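Local coordinates for alkaline phosphatase D (Bacillus subtilis, PDB 2YEQ), which hydrolyses phosphate esters, acting as a phosphodiesterase with alkaline phosphatase activity at an active site that holds iron and calcium ions, at residues Gln331-Lys336 against Ala383-Asn388; Ile433-Asp438 against Ala454-Met459; Val443-Thr446 against Gln451-Ala454; Ala473-Gln478 against Leu484-Ser489. All coordinates share one frame; numbering follows the deposited sequence.

Contact 1 (Gln331-Lys336 against Ala383-Asn388); sequences QIFFAK and ASWASN
F333 drives the edge of its ring into the face of W385, a T-shaped aromatic pair on one side of the two-sheet sandwich of this calcineurin-like metallophosphoesterase. F333 belongs to the loop after strand 325-329, W385 to strand 384-390, on the face of its sheet that is turned from the Y456 side. The planes stand at 81° and the centroid of the F333 ring lies 5.1 Å from that of the W385 five-membered ring. One carbon does the touching: F333 CE2 stands over the five-membered ring, offset toward its rim, 3.7 Å from W385 CG. W385 CG lies anti to its own carbonyl carbon (chi1 -54°), which stands the indole up from the strand to take that edge. W337 and F436 add further rings to the cluster, and E404 takes the backbone N-H groups of F334 and A335, pinning the loop. Two residues along each segment, the small side chains of A335 and S387 meet, with A335 CB 3.8 Å from S387 OG.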
loop_
_atom_site.group_PDB
_atom_site.type_symbol
_atom_site.label_atom_id
_atom_site.label_comp_id
_atom_site.label_asym_id
_atom_site.label_seq_id
_atom_site.Cartn_x
_atom_site.Cartn_y
_atom_site.Cartn_z
ATOM N N GLN A 331 -1.108 -0.777 -7.099
ATOM C CA GLN A 331 -0.687 -1.997 -6.435
ATOM C C GLN A 331 0.405 -2.786 -7.077
ATOM O O GLN A 331 1.261 -3.359 -6.379
ATOM C CB GLN A 331 -1.908 -2.941 -6.301
ATOM C CG GLN A 331 -3.016 -2.443 -5.392
ATOM C CD GLN A 331 -3.839 -1.297 -5.942
ATOM O OE1 GLN A 331 -3.953 -1.093 -7.163
ATOM N NE2 GLN A 331 -4.464 -0.544 -5.023
ATOM N N ILE A 332 0.351 -2.900 -8.406
ATOM C CA ILE A 332 1.061 -3.955 -9.105
ATOM C C ILE A 332 1.991 -3.442 -10.228
ATOM O O ILE A 332 1.866 -2.325 -10.719
ATOM C CB ILE A 332 0.042 -4.989 -9.687
ATOM C CG1 ILE A 332 -1.083 -4.276 -10.420
ATOM C CG2 ILE A 332 -0.524 -5.930 -8.564
ATOM C CD1 ILE A 332 -1.878 -5.179 -11.394
ATOM N N PHE A 333 2.926 -4.287 -10.609
ATOM C CA PHE A 333 3.981 -3.922 -11.563
ATOM C C PHE A 333 3.405 -3.424 -12.896
ATOM O O PHE A 333 2.701 -4.153 -13.602
ATOM C CB PHE A 333 4.899 -5.104 -11.748
ATOM C CG PHE A 333 6.319 -4.748 -12.129
ATOM C CD1 PHE A 333 6.629 -4.315 -13.407
ATOM C CD2 PHE A 333 7.350 -4.917 -11.223
ATOM C CE1 PHE A 333 7.968 -4.011 -13.765
ATOM C CE2 PHE A 333 8.673 -4.644 -11.581
ATOM C CZ PHE A 333 8.966 -4.178 -12.850
ATOM N N PHE A 334 3.714 -2.166 -13.232
ATOM C CA PHE A 334 3.131 -1.492 -14.385
ATOM C C PHE A 334 3.979 -1.617 -15.668
ATOM O O PHE A 334 3.428 -1.775 -16.773
ATOM C CB PHE A 334 2.926 -0.021 -14.064
ATOM C CG PHE A 334 2.230 0.755 -15.134
ATOM C CD1 PHE A 334 0.847 0.769 -15.213
ATOM C CD2 PHE A 334 2.955 1.512 -16.055
ATOM C CE1 PHE A 334 0.195 1.496 -16.208
ATOM C CE2 PHE A 334 2.309 2.235 -17.049
ATOM C CZ PHE A 334 0.942 2.237 -17.127
ATOM N N ALA A 335 5.296 -1.502 -15.535
ATOM C CA ALA A 335 6.178 -1.547 -16.697
ATOM C C ALA A 335 6.232 -2.947 -17.287
ATOM O O ALA A 335 5.831 -3.920 -16.637
ATOM C CB ALA A 335 7.587 -1.054 -16.344
ATOM N N LYS A 336 6.732 -3.039 -18.525
ATOM C CA LYS A 336 7.070 -4.320 -19.137
ATOM C C LYS A 336 8.068 -5.051 -18.260
ATOM O O LYS A 336 9.055 -4.468 -17.793
ATOM C CB LYS A 336 7.639 -4.109 -20.557
ATOM C CG LYS A 336 8.156 -5.354 -21.258
ATOM C CD LYS A 336 8.798 -5.004 -22.639
ATOM C CE LYS A 336 9.717 -6.106 -23.178
ATOM N NZ LYS A 336 11.024 -6.263 -22.474
ATOM N N ALA A 383 10.252 -6.442 -3.709
ATOM C CA ALA A 383 11.603 -6.024 -4.096
ATOM C C ALA A 383 11.491 -4.672 -4.760
ATOM O O ALA A 383 10.422 -4.247 -5.223
ATOM C CB ALA A 383 12.295 -7.056 -5.014
ATOM N N SER A 384 12.591 -3.935 -4.731
ATOM C CA SER A 384 12.602 -2.604 -5.293
ATOM C C SER A 384 13.000 -2.655 -6.749
ATOM O O SER A 384 13.956 -3.329 -7.103
ATOM C CB SER A 384 13.617 -1.724 -4.540
ATOM O OG SER A 384 13.149 -1.380 -3.260
ATOM N N TRP A 385 12.284 -1.898 -7.565
ATOM C CA TRP A 385 12.618 -1.694 -8.970
ATOM C C TRP A 385 12.369 -0.226 -9.333
ATOM O O TRP A 385 11.623 0.474 -8.663
ATOM C CB TRP A 385 11.749 -2.574 -9.895
ATOM C CG TRP A 385 11.734 -4.052 -9.629
ATOM C CD1 TRP A 385 11.010 -4.699 -8.675
ATOM C CD2 TRP A 385 12.407 -5.076 -10.375
ATOM N NE1 TRP A 385 11.209 -6.051 -8.753
ATOM C CE2 TRP A 385 12.047 -6.320 -9.794
ATOM C CE3 TRP A 385 13.288 -5.068 -11.469
ATOM C CZ2 TRP A 385 12.543 -7.539 -10.250
ATOM C CZ3 TRP A 385 13.789 -6.286 -11.918
ATOM C CH2 TRP A 385 13.405 -7.509 -11.309
ATOM N N ALA A 386 12.970 0.236 -10.428
ATOM C CA ALA A 386 12.639 1.520 -11.001
ATOM C C ALA A 386 12.769 1.426 -12.523
ATOM O O ALA A 386 13.684 0.763 -13.011
ATOM C CB ALA A 386 13.555 2.631 -10.440
ATOM N N SER A 387 11.843 2.057 -13.231
ATOM C CA SER A 387 11.769 1.982 -14.694
ATOM C C SER A 387 11.461 3.316 -15.296
ATOM O O SER A 387 10.604 4.067 -14.804
ATOM C CB SER A 387 10.641 1.020 -15.170
ATOM O OG SER A 387 10.978 -0.318 -14.879
ATOM N N ASN A 388 12.095 3.584 -16.436
ATOM C CA ASN A 388 11.585 4.584 -17.355
ATOM C C ASN A 388 10.313 4.037 -18.029
ATOM O O ASN A 388 10.284 2.883 -18.463
ATOM C CB ASN A 388 12.650 4.880 -18.441
ATOM C CG ASN A 388 13.873 5.619 -17.879
ATOM O OD1 ASN A 388 15.036 5.309 -18.203
ATOM N ND2 ASN A 388 13.604 6.581 -17.013
#

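Contact 2 (Ile433-Asp438 against Ala454-Met459); sequences IQFFND and ADYRVM
F435 meets Y456 between the two sheets of the sandwich: strand 433-437 is an outermost strand of the seven-stranded sheet, strand 451-459 part of the sheet of strands 440-448 and 470-477. Earlier along the strand, Q434 forms with F435 a classic beta bulge opposite A386; F435 then reaches across with CG anti to the backbone N (chi1 -179°) and turns an edge to the face of Y456, the planes at 53°. F435 CE2 sits over the centre of the tyrosine ring, while F435 CD2 is 4.0 Å from Y456 CE1. Beyond the ring, Y456 OH makes a weak hydrogen bond to the backbone O of W385, tying the phenol to the sheet it packs against. With the Y456 ring cut back to an alanine, the edge of F435 would probably lose the face it rests on and the W385 carbonyl its hydroxyl partner. Further along, the side chains of N437 and V458 approach from opposite directions. The nearest atoms remain F435 CE2 and Y456 CG, 3.6 Å apart.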
loop_
_atom_site.group_PDB
_atom_site.type_symbol
_atom_site.label_atom_id
_atom_site.label_comp_id
_atom_site.label_asym_id
_atom_site.label_seq_id
_atom_site.Cartn_x
_atom_site.Cartn_y
_atom_site.Cartn_z
ATOM N N ILE A 433 14.362 -0.836 -17.432
ATOM C CA ILE A 433 14.484 -1.025 -16.007
ATOM C C ILE A 433 15.882 -0.570 -15.542
ATOM O O ILE A 433 16.907 -1.108 -15.967
ATOM C CB ILE A 433 14.223 -2.502 -15.569
ATOM C CG1 ILE A 433 12.814 -2.974 -15.980
ATOM C CG2 ILE A 433 14.359 -2.628 -14.049
ATOM C CD1 ILE A 433 12.388 -4.367 -15.442
ATOM N N GLN A 434 15.895 0.369 -14.609
ATOM C CA GLN A 434 17.121 1.049 -14.197
ATOM C C GLN A 434 17.662 0.583 -12.853
ATOM O O GLN A 434 18.775 0.961 -12.481
ATOM C CB GLN A 434 16.844 2.551 -14.105
ATOM C CG GLN A 434 16.338 3.170 -15.389
ATOM C CD GLN A 434 17.324 2.947 -16.520
ATOM O OE1 GLN A 434 18.501 3.279 -16.379
ATOM N NE2 GLN A 434 16.868 2.325 -17.613
ATOM N N PHE A 435 16.895 -0.227 -12.115
ATOM C CA PHE A 435 17.259 -0.548 -10.735
ATOM C C PHE A 435 16.596 -1.832 -10.238
ATOM O O PHE A 435 15.447 -2.058 -10.546
ATOM C CB PHE A 435 16.830 0.615 -9.844
ATOM C CG PHE A 435 17.166 0.434 -8.370
ATOM C CD1 PHE A 435 18.474 0.284 -7.950
ATOM C CD2 PHE A 435 16.166 0.469 -7.413
ATOM C CE1 PHE A 435 18.780 0.154 -6.609
ATOM C CE2 PHE A 435 16.466 0.326 -6.043
ATOM C CZ PHE A 435 17.752 0.167 -5.647
ATOM N N PHE A 436 17.351 -2.657 -9.516
ATOM C CA PHE A 436 16.806 -3.744 -8.724
ATOM C C PHE A 436 17.529 -3.785 -7.383
ATOM O O PHE A 436 18.747 -3.628 -7.339
ATOM C CB PHE A 436 16.978 -5.127 -9.387
ATOM C CG PHE A 436 16.501 -6.259 -8.518
ATOM C CD1 PHE A 436 15.148 -6.537 -8.435
ATOM C CD2 PHE A 436 17.386 -6.985 -7.739
ATOM C CE1 PHE A 436 14.659 -7.531 -7.608
ATOM C CE2 PHE A 436 16.926 -7.993 -6.893
ATOM C CZ PHE A 436 15.545 -8.278 -6.834
ATOM N N ASN A 437 16.774 -4.032 -6.309
ATOM C CA ASN A 437 17.304 -4.354 -4.994
ATOM C C ASN A 437 16.336 -5.261 -4.216
ATOM O O ASN A 437 15.130 -5.152 -4.394
ATOM C CB ASN A 437 17.538 -3.062 -4.212
ATOM C CG ASN A 437 18.284 -3.293 -2.935
ATOM O OD1 ASN A 437 19.490 -3.637 -2.928
ATOM N ND2 ASN A 437 17.594 -3.129 -1.841
ATOM N N ASP A 438 16.847 -6.137 -3.354
ATOM C CA ASP A 438 15.961 -7.101 -2.645
ATOM C C ASP A 438 16.113 -7.090 -1.118
ATOM O O ASP A 438 16.031 -8.124 -0.488
ATOM C CB ASP A 438 16.187 -8.514 -3.186
ATOM C CG ASP A 438 15.108 -9.493 -2.768
ATOM O OD1 ASP A 438 13.965 -9.056 -2.497
ATOM O OD2 ASP A 438 15.442 -10.695 -2.689
ATOM N N ALA A 454 13.290 9.841 -5.840
ATOM C CA ALA A 454 12.915 8.653 -5.093
ATOM C C ALA A 454 14.145 8.110 -4.418
ATOM O O ALA A 454 15.131 7.801 -5.090
ATOM C CB ALA A 454 12.316 7.582 -6.041
ATOM N N ASP A 455 14.085 7.988 -3.092
ATOM C CA ASP A 455 15.096 7.307 -2.300
ATOM C C ASP A 455 14.604 5.944 -1.819
ATOM O O ASP A 455 13.546 5.864 -1.186
ATOM C CB ASP A 455 15.421 8.147 -1.051
ATOM C CG ASP A 455 15.964 9.560 -1.387
ATOM O OD1 ASP A 455 16.655 9.720 -2.411
ATOM O OD2 ASP A 455 15.691 10.508 -0.613
ATOM N N TYR A 456 15.386 4.895 -2.061
ATOM C CA TYR A 456 15.058 3.559 -1.611
ATOM C C TYR A 456 15.711 3.320 -0.266
ATOM O O TYR A 456 16.930 3.209 -0.157
ATOM C CB TYR A 456 15.491 2.514 -2.639
ATOM C CG TYR A 456 14.637 2.580 -3.898
ATOM C CD1 TYR A 456 14.872 3.559 -4.888
ATOM C CD2 TYR A 456 13.581 1.696 -4.094
ATOM C CE1 TYR A 456 14.064 3.632 -6.042
ATOM C CE2 TYR A 456 12.780 1.759 -5.243
ATOM C CZ TYR A 456 13.017 2.724 -6.205
ATOM O OH TYR A 456 12.210 2.766 -7.337
ATOM N N ARG A 457 14.878 3.250 0.766
ATOM C CA ARG A 457 15.343 3.180 2.147
ATOM C C ARG A 457 15.249 1.759 2.640
ATOM O O ARG A 457 14.142 1.258 2.843
ATOM C CB ARG A 457 14.474 4.092 3.013
ATOM C CG ARG A 457 14.271 5.487 2.465
ATOM C CD ARG A 457 15.463 6.406 2.829
ATOM N NE ARG A 457 15.425 6.796 4.232
ATOM C CZ ARG A 457 16.477 6.911 5.049
ATOM N NH1 ARG A 457 17.714 6.680 4.639
ATOM N NH2 ARG A 457 16.281 7.283 6.303
ATOM N N VAL A 458 16.388 1.102 2.839
ATOM C CA VAL A 458 16.399 -0.324 3.100
ATOM C C VAL A 458 17.273 -0.759 4.282
ATOM O O VAL A 458 18.067 0.030 4.819
ATOM C CB VAL A 458 16.818 -1.083 1.810
ATOM C CG1 VAL A 458 15.963 -0.625 0.634
ATOM C CG2 VAL A 458 18.303 -0.865 1.509
ATOM N N MET A 459 17.091 -2.007 4.697
ATOM C CA MET A 459 17.771 -2.597 5.838
ATOM C C MET A 459 18.345 -3.937 5.441
ATOM O O MET A 459 17.776 -4.618 4.593
ATOM C CB MET A 459 16.788 -2.819 7.000
ATOM C CG MET A 459 16.071 -1.584 7.472
ATOM S SD MET A 459 14.664 -1.935 8.568
ATOM C CE MET A 459 13.611 -2.903 7.448
#

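Contact 3 (Val443-Thr446 against Gln451-Ala454); sequences VRCT and QWKA. With PE5 (3,6,9,12,15,18,21,24-octaoxahexacosan-1-ol), chain H.
T446 and K453 form a hydrogen-bonded antiparallel pair in the beta hairpin of strands 440-448 and 451-459, the short segments running at 161° to each other, with T446 N to K453 O at 2.8 Å and K453 N to T446 O at 2.9 Å. Toward the turn a water continues the pairing by donating to both T446 O and Q451 O. C445 and A454, the adjoining non-hydrogen-bonded pair, point to the opposite face, where A454 CB also meets V443 CG1. There W452, with CG anti to its backbone N (chi1 -171°), swings its indole across to C445. The sulfur lies at the ring edge, and W452 NE1 makes a weak hydrogen bond to C445 SG at 3.4 Å; F405 and W325 bring further rings against this indole. A leucine in its place would probably leave the C445 sulfur without its N-H partner and open a gap beside F405. On the other face R444 makes salt bridges to D455 and E141, which probably offset its charge and that of nearby R457. The chain of K453 bends at chi3 (60°) and carries its ammonium into a bound polyether, which curls round it with several ether oxygens. K453 NZ lies 2.6 Å from PE5 O1 and 3.2 Å from PE5 O5, while Q451 NE2 donates to PE5 O3 at 2.6 Å.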
loop_
_atom_site.group_PDB
_atom_site.type_symbol
_atom_site.label_atom_id
_atom_site.label_comp_id
_atom_site.label_asym_id
_atom_site.label_seq_id
_atom_site.Cartn_x
_atom_site.Cartn_y
_atom_site.Cartn_z
ATOM N N VAL A 443 10.041 3.394 0.375
ATOM C CA VAL A 443 10.511 4.380 -0.599
ATOM C C VAL A 443 10.088 5.752 -0.133
ATOM O O VAL A 443 8.960 5.960 0.323
ATOM C CB VAL A 443 9.978 4.092 -2.035
ATOM C CG1 VAL A 443 10.490 5.116 -3.010
ATOM C CG2 VAL A 443 10.347 2.676 -2.464
ATOM N N ARG A 444 11.037 6.693 -0.148
ATOM C CA ARG A 444 10.751 8.078 0.215
ATOM C C ARG A 444 10.846 8.980 -1.015
ATOM O O ARG A 444 11.866 8.988 -1.704
ATOM C CB ARG A 444 11.773 8.552 1.267
ATOM C CG ARG A 444 11.555 9.973 1.745
ATOM C CD ARG A 444 12.623 10.373 2.782
ATOM N NE ARG A 444 13.943 10.425 2.186
ATOM C CZ ARG A 444 15.108 10.308 2.830
ATOM N NH1 ARG A 444 15.171 10.130 4.144
ATOM N NH2 ARG A 444 16.237 10.380 2.144
ATOM N N CYS A 445 9.798 9.741 -1.286
ATOM C CA CYS A 445 9.767 10.588 -2.463
ATOM C C CYS A 445 9.806 12.073 -2.063
ATOM O O CYS A 445 9.090 12.497 -1.163
ATOM C CB CYS A 445 8.538 10.282 -3.318
ATOM S SG CYS A 445 8.670 8.627 -4.122
ATOM N N THR A 446 10.630 12.850 -2.774
ATOM C CA THR A 446 10.691 14.303 -2.605
ATOM C C THR A 446 10.408 14.959 -3.929
ATOM O O THR A 446 11.086 14.706 -4.915
ATOM C CB THR A 446 12.070 14.748 -2.106
ATOM O OG1 THR A 446 12.393 14.033 -0.907
ATOM C CG2 THR A 446 12.073 16.246 -1.823
ATOM N N GLN A 451 11.357 18.402 -10.683
ATOM C CA GLN A 451 12.094 17.216 -10.351
ATOM C C GLN A 451 11.387 16.282 -9.353
ATOM O O GLN A 451 10.854 16.739 -8.339
ATOM C CB GLN A 451 13.397 17.652 -9.762
ATOM C CG GLN A 451 14.333 16.555 -9.544
ATOM C CD GLN A 451 15.645 17.060 -8.983
ATOM O OE1 GLN A 451 16.461 17.660 -9.703
ATOM N NE2 GLN A 451 15.845 16.846 -7.681
ATOM N N TRP A 452 11.460 14.984 -9.625
ATOM C CA TRP A 452 10.956 13.947 -8.716
ATOM C C TRP A 452 12.137 13.128 -8.277
ATOM O O TRP A 452 12.834 12.555 -9.102
ATOM C CB TRP A 452 9.955 13.036 -9.425
ATOM C CG TRP A 452 9.239 12.070 -8.495
ATOM C CD1 TRP A 452 9.776 11.027 -7.823
ATOM C CD2 TRP A 452 7.861 12.112 -8.150
ATOM N NE1 TRP A 452 8.805 10.403 -7.053
ATOM C CE2 TRP A 452 7.615 11.045 -7.259
ATOM C CE3 TRP A 452 6.810 12.954 -8.492
ATOM C CZ2 TRP A 452 6.358 10.803 -6.714
ATOM C CZ3 TRP A 452 5.535 12.690 -7.958
ATOM C CH2 TRP A 452 5.336 11.634 -7.074
ATOM N N LYS A 453 12.354 13.041 -6.975
ATOM C CA LYS A 453 13.391 12.179 -6.448
ATOM C C LYS A 453 12.790 11.048 -5.612
ATOM O O LYS A 453 11.907 11.297 -4.787
ATOM C CB LYS A 453 14.361 12.976 -5.578
ATOM C CG LYS A 453 15.407 12.110 -4.904
ATOM C CD LYS A 453 16.712 12.866 -4.627
ATOM C CE LYS A 453 16.505 14.026 -3.745
ATOM N NZ LYS A 453 17.818 14.606 -3.216
ATOM N N ALA A 454 13.290 9.841 -5.840
ATOM C CA ALA A 454 12.915 8.653 -5.093
ATOM C C ALA A 454 14.145 8.110 -4.418
ATOM O O ALA A 454 15.131 7.801 -5.090
ATOM C CB ALA A 454 12.316 7.582 -6.041
HETATM C C48 PE5 H . 16.612 13.335 0.327
HETATM C C50 PE5 H . 17.003 14.803 0.246
HETATM O O1 PE5 H . 16.644 15.321 -1.041
HETATM C C1 PE5 H . 16.090 16.639 -1.048
HETATM C C2 PE5 H . 15.413 16.955 -2.383
HETATM O O2 PE5 H . 16.324 17.606 -3.266
HETATM C C3 PE5 H . 16.036 17.543 -4.669
HETATM C C4 PE5 H . 17.267 18.028 -5.436
HETATM O O3 PE5 H . 17.934 16.955 -6.123
HETATM C C5 PE5 H . 19.224 16.690 -5.572
HETATM C C6 PE5 H . 19.978 15.574 -6.260
HETATM O O4 PE5 H . 20.927 15.019 -5.342
HETATM C C7 PE5 H . 20.456 13.843 -4.699
HETATM C C8 PE5 H . 21.275 13.435 -3.497
HETATM O O5 PE5 H . 20.420 12.776 -2.552
HETATM C C9 PE5 H . 20.542 11.360 -2.657
HETATM O O HOH W 1 12.783 16.714 -5.936
#

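Contact 4 (Ala473-Gln478 against Leu484-Ser489); sequences ASFVYQ and LRKVSS. With PE5 (3,6,9,12,15,18,21,24-octaoxahexacosan-1-ol), chain H; EDO (1,2-ethanediol), chain B.
S474 faces two residues at once, V487 and S488, the classic beta bulge that shifts the register of this antiparallel hairpin by one. S474 O takes the N-H of V487 at 2.8 Å and that of S488 only weakly. At the bulge V487 lays its CG2 against S474 OG at 3.3 Å, a hydroxyl hydrogen-bonded to D455, and against V476 CG2 at 4.0 Å, the two valines crossing at about a right angle. On the face of S474 and V476, S474 CB and S488 CB abut at 3.6 Å. Past the bulge, V476 and R485 pair through two regular bonds, V476 N to R485 O and R485 N to V476 O, both 2.9 Å. On the reverse face the K486 chain runs alongside the F475 ring in the same direction, its methylenes laid along the phenyl, with K486 CE 3.5 Å from F475 CZ; nearby, L484 CD2 fills the hollow beside Y477 CB. Strand 484-489 is the outermost of its sheet within this chain. Strand 470-477 hydrogen-bonds on to strand 451-459, while F475 meets F435 and L484 packs over strands 384-390 and 400-406 of the facing sheet.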
loop_
_atom_site.group_PDB
_atom_site.type_symbol
_atom_site.label_atom_id
_atom_site.label_comp_id
_atom_site.label_asym_id
_atom_site.label_seq_id
_atom_site.Cartn_x
_atom_site.Cartn_y
_atom_site.Cartn_z
ATOM N N ALA A 473 19.840 3.671 -2.875
ATOM C CA ALA A 473 19.968 4.345 -4.116
ATOM C C ALA A 473 18.931 5.406 -4.187
ATOM O O ALA A 473 17.858 5.316 -3.548
ATOM C CB ALA A 473 19.827 3.357 -5.290
ATOM N N SER A 474 19.257 6.420 -4.975
ATOM C CA SER A 474 18.398 7.554 -5.179
ATOM C C SER A 474 18.359 7.878 -6.670
ATOM O O SER A 474 19.416 7.872 -7.348
ATOM C CB SER A 474 18.913 8.744 -4.364
ATOM O OG SER A 474 18.132 9.914 -4.629
ATOM N N PHE A 475 17.155 8.154 -7.177
ATOM C CA PHE A 475 16.937 8.459 -8.598
ATOM C C PHE A 475 16.179 9.732 -8.701
ATOM O O PHE A 475 15.313 10.021 -7.868
ATOM C CB PHE A 475 16.178 7.313 -9.304
ATOM C CG PHE A 475 16.960 6.037 -9.385
ATOM C CD1 PHE A 475 16.899 5.104 -8.368
ATOM C CD2 PHE A 475 17.755 5.769 -10.477
ATOM C CE1 PHE A 475 17.636 3.945 -8.433
ATOM C CE2 PHE A 475 18.473 4.603 -10.557
ATOM C CZ PHE A 475 18.438 3.699 -9.530
ATOM N N VAL A 476 16.516 10.534 -9.706
ATOM C CA VAL A 476 15.747 11.706 -10.024
ATOM C C VAL A 476 15.193 11.636 -11.455
ATOM O O VAL A 476 15.853 11.125 -12.343
ATOM C CB VAL A 476 16.624 12.967 -9.870
ATOM C CG1 VAL A 476 15.890 14.169 -10.393
ATOM C CG2 VAL A 476 16.981 13.172 -8.426
ATOM N N TYR A 477 13.979 12.151 -11.658
ATOM C CA TYR A 477 13.383 12.246 -12.986
ATOM C C TYR A 477 13.054 13.691 -13.202
ATOM O O TYR A 477 12.442 14.332 -12.348
ATOM C CB TYR A 477 12.128 11.349 -13.123
ATOM C CG TYR A 477 11.337 11.543 -14.406
ATOM C CD1 TYR A 477 11.851 11.158 -15.632
ATOM C CD2 TYR A 477 10.089 12.138 -14.392
ATOM C CE1 TYR A 477 11.124 11.352 -16.825
ATOM C CE2 TYR A 477 9.347 12.313 -15.570
ATOM C CZ TYR A 477 9.872 11.910 -16.777
ATOM O OH TYR A 477 9.150 12.112 -17.930
ATOM N N GLN A 478 13.449 14.220 -14.353
ATOM C CA GLN A 478 13.264 15.629 -14.646
ATOM C C GLN A 478 12.461 15.965 -15.900
ATOM O O GLN A 478 12.598 17.058 -16.429
ATOM C CB GLN A 478 14.629 16.287 -14.734
ATOM C CG GLN A 478 15.297 16.382 -13.414
ATOM C CD GLN A 478 16.719 16.907 -13.496
ATOM O OE1 GLN A 478 17.323 16.974 -14.570
ATOM N NE2 GLN A 478 17.268 17.266 -12.346
ATOM N N LEU A 484 15.323 8.506 -15.912
ATOM C CA LEU A 484 15.781 8.391 -14.528
ATOM C C LEU A 484 17.306 8.521 -14.450
ATOM O O LEU A 484 18.032 7.866 -15.204
ATOM C CB LEU A 484 15.394 7.043 -13.919
ATOM C CG LEU A 484 13.909 6.812 -13.598
ATOM C CD1 LEU A 484 13.688 5.330 -13.204
ATOM C CD2 LEU A 484 13.402 7.752 -12.509
ATOM N N ARG A 485 17.776 9.328 -13.503
ATOM C CA ARG A 485 19.210 9.494 -13.248
ATOM C C ARG A 485 19.541 9.063 -11.839
ATOM O O ARG A 485 18.921 9.537 -10.904
ATOM C CB ARG A 485 19.574 10.965 -13.394
ATOM C CG ARG A 485 19.605 11.462 -14.815
ATOM C CD ARG A 485 20.405 12.771 -14.905
ATOM N NE ARG A 485 19.932 13.665 -15.966
ATOM C CZ ARG A 485 18.733 14.247 -16.000
ATOM N NH1 ARG A 485 17.837 14.041 -15.035
ATOM N NH2 ARG A 485 18.419 15.038 -17.022
ATOM N N LYS A 486 20.509 8.173 -11.695
ATOM C CA LYS A 486 20.925 7.669 -10.404
ATOM C C LYS A 486 21.845 8.699 -9.771
ATOM O O LYS A 486 22.912 8.957 -10.312
ATOM C CB LYS A 486 21.671 6.345 -10.561
ATOM C CG LYS A 486 21.838 5.588 -9.261
ATOM C CD LYS A 486 22.739 4.382 -9.412
ATOM C CE LYS A 486 21.938 3.129 -9.465
ATOM N NZ LYS A 486 22.795 1.942 -9.666
ATOM N N VAL A 487 21.427 9.286 -8.648
ATOM C CA VAL A 487 22.189 10.353 -7.991
ATOM C C VAL A 487 22.881 9.876 -6.730
ATOM O O VAL A 487 23.647 10.623 -6.102
ATOM C CB VAL A 487 21.323 11.612 -7.749
ATOM C CG1 VAL A 487 20.877 12.210 -9.110
ATOM C CG2 VAL A 487 20.112 11.304 -6.836
ATOM N N SER A 488 22.634 8.629 -6.349
ATOM C CA SER A 488 23.245 8.063 -5.168
ATOM C C SER A 488 23.196 6.543 -5.233
ATOM O O SER A 488 22.237 5.975 -5.743
ATOM C CB SER A 488 22.505 8.560 -3.915
ATOM O OG SER A 488 23.204 8.150 -2.765
ATOM N N SER A 489 24.194 5.886 -4.661
ATOM C CA SER A 489 24.217 4.439 -4.568
ATOM C C SER A 489 25.187 4.012 -3.491
ATOM O O SER A 489 26.341 4.455 -3.502
ATOM C CB SER A 489 24.619 3.844 -5.911
ATOM O OG SER A 489 24.843 2.451 -5.827
HETATM C C48 PE5 H . 16.612 13.335 0.327
HETATM C C50 PE5 H . 17.003 14.803 0.246
HETATM O O1 PE5 H . 16.644 15.321 -1.041
HETATM C C1 PE5 H . 16.090 16.639 -1.048
HETATM C C2 PE5 H . 15.413 16.955 -2.383
HETATM O O2 PE5 H . 16.324 17.606 -3.266
HETATM C C3 PE5 H . 16.036 17.543 -4.669
HETATM C C4 PE5 H . 17.267 18.028 -5.436
HETATM O O3 PE5 H . 17.934 16.955 -6.123
HETATM C C5 PE5 H . 19.224 16.690 -5.572
HETATM C C6 PE5 H . 19.978 15.574 -6.260
HETATM O O4 PE5 H . 20.927 15.019 -5.342
HETATM C C7 PE5 H . 20.456 13.843 -4.699
HETATM C C8 PE5 H . 21.275 13.435 -3.497
HETATM O O5 PE5 H . 20.420 12.776 -2.552
HETATM C C9 PE5 H . 20.542 11.360 -2.657
HETATM C C1 EDO B . 25.578 1.554 -9.758
HETATM O O1 EDO B . 26.268 1.060 -8.612
HETATM C C2 EDO B . 26.470 1.622 -10.987
HETATM O O2 EDO B . 25.851 2.476 -11.958
#

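How the contacts relate
Contacts 1 and 2 are wholly buried and work through side chains alone, each around an edge-to-face aromatic pair; contacts 3 and 4 are hairpins held mainly by backbone bonds, contact 3 largely buried and contact 4 only partly. Strand 384-390 lies between the first two: W385 serves the loop of contact 1 on one face, while S384 and A386 on the other touch Y456 of contact 2. Contacts 2 and 3 share A454 and strand 451-459, and the D455-R444 salt bridge joins them. Strand 470-477 then lines up beside strand 451-459, so contact 4 carries the same sheet outward to its partly exposed edge, where the polyether touching contact 3 also lies on V487.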